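Local coordinates for protein carbohydrate binding module (Cellvibrio japonicus, PDB 2XHJ) that probably binds xylan and related plant cell-wall polysaccharides in a calcium-dependent manner, as a family 60 carbohydrate-binding module, at residues A[15-20]-A[27-32]. Numbering follows the deposited sequence.
Sequences ESVSLQ and QTWTLT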
ATOM      1  N   GLU A  15     -10.037  -4.076   9.405  1.00 21.85           N
ATOM      2  CA  GLU A  15      -9.035  -4.378   8.396  1.00 22.09           C
ATOM      3  C   GLU A  15      -7.603  -4.230   8.920  1.00 15.56           C
ATOM      4  O   GLU A  15      -7.294  -3.285   9.594  1.00 21.01           O
ATOM      5  CB  GLU A  15      -9.185  -3.460   7.163  1.00 23.11           C
ATOM      6  CG  GLU A  15     -10.491  -3.604   6.425  1.00 20.40           C
ATOM      7  CD  GLU A  15     -11.642  -2.751   6.997  1.00 19.64           C
ATOM      8  OE1 GLU A  15     -11.479  -2.089   8.060  1.00 19.77           O
ATOM      9  OE2 GLU A  15     -12.717  -2.742   6.357  1.00 18.54           O
ATOM     10  N   SER A  16      -6.754  -5.185   8.543  1.00 16.21           N
ATOM     11  CA  SER A  16      -5.342  -5.158   8.845  1.00 19.72           C
ATOM     12  C   SER A  16      -4.541  -5.033   7.580  1.00 22.91           C
ATOM     13  O   SER A  16      -4.760  -5.799   6.626  1.00 23.85           O
ATOM     14  CB  SER A  16      -4.908  -6.448   9.517  1.00 22.83           C
ATOM     15  OG  SER A  16      -3.506  -6.403   9.802  1.00 27.94           O
ATOM     16  N   VAL A  17      -3.569  -4.109   7.607  1.00 18.15           N
ATOM     17  CA  VAL A  17      -2.635  -3.943   6.495  1.00 15.89           C
ATOM     18  C   VAL A  17      -1.222  -4.001   6.997  1.00 15.63           C
ATOM     19  O   VAL A  17      -0.914  -3.602   8.126  1.00 19.89           O
ATOM     20  CB  VAL A  17      -2.847  -2.630   5.644  1.00 24.11           C
ATOM     21  CG1 VAL A  17      -4.277  -2.546   5.093  1.00 25.24           C
ATOM     22  CG2 VAL A  17      -2.532  -1.460   6.394  1.00 24.27           C
ATOM     23  N   SER A  18      -0.366  -4.491   6.123  1.00 18.07           N
ATOM     24  CA  SER A  18       1.035  -4.626   6.369  1.00 18.44           C
ATOM     25  C   SER A  18       1.836  -3.841   5.295  1.00 20.06           C
ATOM     26  O   SER A  18       1.563  -3.896   4.090  1.00 17.71           O
ATOM     27  CB  SER A  18       1.416  -6.089   6.281  1.00 20.23           C
ATOM     28  OG  SER A  18       0.893  -6.845   7.368  1.00 24.11           O
ATOM     29  N   LEU A  19       2.824  -3.120   5.782  1.00 18.26           N
ATOM     30  CA  LEU A  19       3.883  -2.518   4.958  1.00 18.30           C
ATOM     31  C   LEU A  19       4.993  -3.537   4.787  1.00 17.52           C
ATOM     32  O   LEU A  19       5.616  -3.971   5.784  1.00 15.99           O
ATOM     33  CB  LEU A  19       4.409  -1.232   5.601  1.00 16.30           C
ATOM     34  CG  LEU A  19       5.562  -0.556   4.875  1.00 13.83           C
ATOM     35  CD1 LEU A  19       5.133  -0.066   3.464  1.00 15.21           C
ATOM     36  CD2 LEU A  19       6.212   0.555   5.798  1.00 15.95           C
ATOM     37  N   GLN A  20       5.206  -3.930   3.523  1.00 14.69           N
ATOM     38  CA  GLN A  20       6.212  -4.897   3.169  1.00 15.32           C
ATOM     39  C   GLN A  20       7.232  -4.238   2.230  1.00 15.54           C
ATOM     40  O   GLN A  20       6.876  -3.454   1.336  1.00 17.39           O
ATOM     41  CB  GLN A  20       5.603  -6.111   2.515  1.00 18.17           C
ATOM     42  CG  GLN A  20       4.409  -6.670   3.254  1.00 18.26           C
ATOM     43  CD  GLN A  20       3.586  -7.673   2.435  1.00 21.39           C
ATOM     44  OE1 GLN A  20       3.620  -7.679   1.220  1.00 24.53           O
ATOM     45  NE2 GLN A  20       2.820  -8.505   3.129  1.00 25.07           N
ATOM     46  N   GLN A  27       5.972  -3.453   9.209  1.00 22.51           N
ATOM     47  CA  GLN A  27       5.000  -3.032  10.203  1.00 22.61           C
ATOM     48  C   GLN A  27       3.605  -3.476   9.756  1.00 19.06           C
ATOM     49  O   GLN A  27       3.360  -3.647   8.563  1.00 25.28           O
ATOM     50  CB  GLN A  27       5.058  -1.511  10.353  1.00 27.39           C
ATOM     51  CG  GLN A  27       4.172  -0.894  11.458  1.00 33.92           C
ATOM     52  CD  GLN A  27       4.476  -1.394  12.833  1.00 40.40           C
ATOM     53  OE1 GLN A  27       3.942  -2.420  13.273  1.00 43.29           O
ATOM     54  NE2 GLN A  27       5.347  -0.683  13.532  1.00 45.49           N
ATOM     55  N   THR A  28       2.710  -3.620  10.731  1.00 16.03           N
ATOM     56  CA  THR A  28       1.325  -4.095  10.531  1.00 18.74           C
ATOM     57  C   THR A  28       0.449  -3.250  11.414  1.00 20.20           C
ATOM     58  O   THR A  28       0.820  -2.965  12.528  1.00 21.48           O
ATOM     59  CB  THR A  28       1.175  -5.568  10.944  1.00 22.80           C
ATOM     60  OG1 THR A  28       1.990  -6.381  10.077  1.00 23.66           O
ATOM     61  CG2 THR A  28      -0.294  -6.019  10.841  1.00 26.36           C
ATOM     62  N   TRP A  29      -0.671  -2.776  10.883  1.00 20.25           N
ATOM     63  CA  TRP A  29      -1.617  -1.906  11.605  1.00 17.54           C
ATOM     64  C   TRP A  29      -3.068  -2.343  11.325  1.00 24.81           C
ATOM     65  O   TRP A  29      -3.428  -2.699  10.203  1.00 25.64           O
ATOM     66  CB  TRP A  29      -1.534  -0.447  11.132  1.00 25.07           C
ATOM     67  CG  TRP A  29      -0.219   0.237  11.209  1.00 24.95           C
ATOM     68  CD1 TRP A  29       0.308   0.870  12.291  1.00 26.22           C
ATOM     69  CD2 TRP A  29       0.712   0.411  10.138  1.00 24.15           C
ATOM     70  NE1 TRP A  29       1.524   1.417  11.971  1.00 24.17           N
ATOM     71  CE2 TRP A  29       1.801   1.150  10.653  1.00 26.33           C
ATOM     72  CE3 TRP A  29       0.734   0.018   8.789  1.00 27.44           C
ATOM     73  CZ2 TRP A  29       2.901   1.506   9.870  1.00 30.92           C
ATOM     74  CZ3 TRP A  29       1.834   0.364   8.010  1.00 26.13           C
ATOM     75  CH2 TRP A  29       2.901   1.107   8.551  1.00 26.04           C
ATOM     76  N   THR A  30      -3.896  -2.230  12.348  1.00 28.56           N
ATOM     77  CA  THR A  30      -5.353  -2.280  12.177  1.00 22.22           C
ATOM     78  C   THR A  30      -5.837  -0.876  11.839  1.00 24.40           C
ATOM     79  O   THR A  30      -5.523   0.121  12.530  1.00 25.67           O
ATOM     80  CB  THR A  30      -6.088  -2.823  13.430  1.00 27.75           C
ATOM     81  OG1 THR A  30      -5.628  -4.162  13.742  1.00 26.24           O
ATOM     82  CG2 THR A  30      -7.630  -2.825  13.169  1.00 30.45           C
ATOM     83  N   LEU A  31      -6.583  -0.783  10.757  1.00 23.71           N
ATOM     84  CA  LEU A  31      -7.038   0.504  10.279  1.00 19.37           C
ATOM     85  C   LEU A  31      -8.294   0.952  11.031  1.00 15.81           C
ATOM     86  O   LEU A  31      -8.963   0.168  11.687  1.00 23.92           O
ATOM     87  CB  LEU A  31      -7.290   0.444   8.782  1.00 17.89           C
ATOM     88  CG  LEU A  31      -6.086   0.162   7.904  1.00 15.79           C
ATOM     89  CD1 LEU A  31      -6.516   0.205   6.386  1.00 21.10           C
ATOM     90  CD2 LEU A  31      -4.889   1.107   8.184  1.00 16.34           C
ATOM     91  N   THR A  32      -8.542   2.243  10.957  1.00 20.30           N
ATOM     92  CA  THR A  32      -9.792   2.845  11.361  1.00 20.16           C
ATOM     93  C   THR A  32     -10.590   3.148  10.090  1.00 21.65           C
ATOM     94  O   THR A  32     -10.108   2.915   8.970  1.00 22.50           O
ATOM     95  CB  THR A  32      -9.597   4.140  12.168  1.00 22.30           C
ATOM     96  OG1 THR A  32      -9.002   5.140  11.340  1.00 23.62           O
ATOM     97  CG2 THR A  32      -8.769   3.885  13.404  1.00 27.50           C
TER
HETATM   98  O   HOH W   1      -3.507  -5.662  12.418  1.00 34.82           O
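Val17 and Trp29 face each other as an antiparallel hydrogen-bonded pair, their backbones joined both ways: Val17 N to Trp29 O (3.0 Å) and Trp29 N to Val17 O. Leu31 N reaches Glu15 O beyond one end of this pair; beyond the other, Leu19 N binds Gln27 O, while the return bond from Gln27 N to Leu19 O is weak at 3.5 Å. The tight face is the apolar one. Here the side chains of Val17 and Leu31 cross at about a right angle, with Val17 CG1 3.8 Å from Leu31 CD1, and both also rest on Val61 of strand 61-68. Trp29 CG stands anti to its carbonyl carbon (chi1 -57°), which lets the indole run back along the hairpin until CZ3 lies 3.9 Å from Leu19 CB. Gln27 CG sits over one face of the indole, near its rim, and Tyr38 meets the ring obliquely. On the opposite face, polar and more open, short side chains are linked by hydroxyls: Ser18 OG and Thr28 OG1 share a direct hydrogen bond of 3.0 Å, whereas Ser16 OG and Thr30 OG1 are joined through a water, 2.7 Å from the serine oxygen. Strands 16-21 and 24-30 thus form a two-faced beta hairpin, the latter strand at the margin of one antiparallel sheet, its apolar side packed on the second sheet of a beta-sandwich.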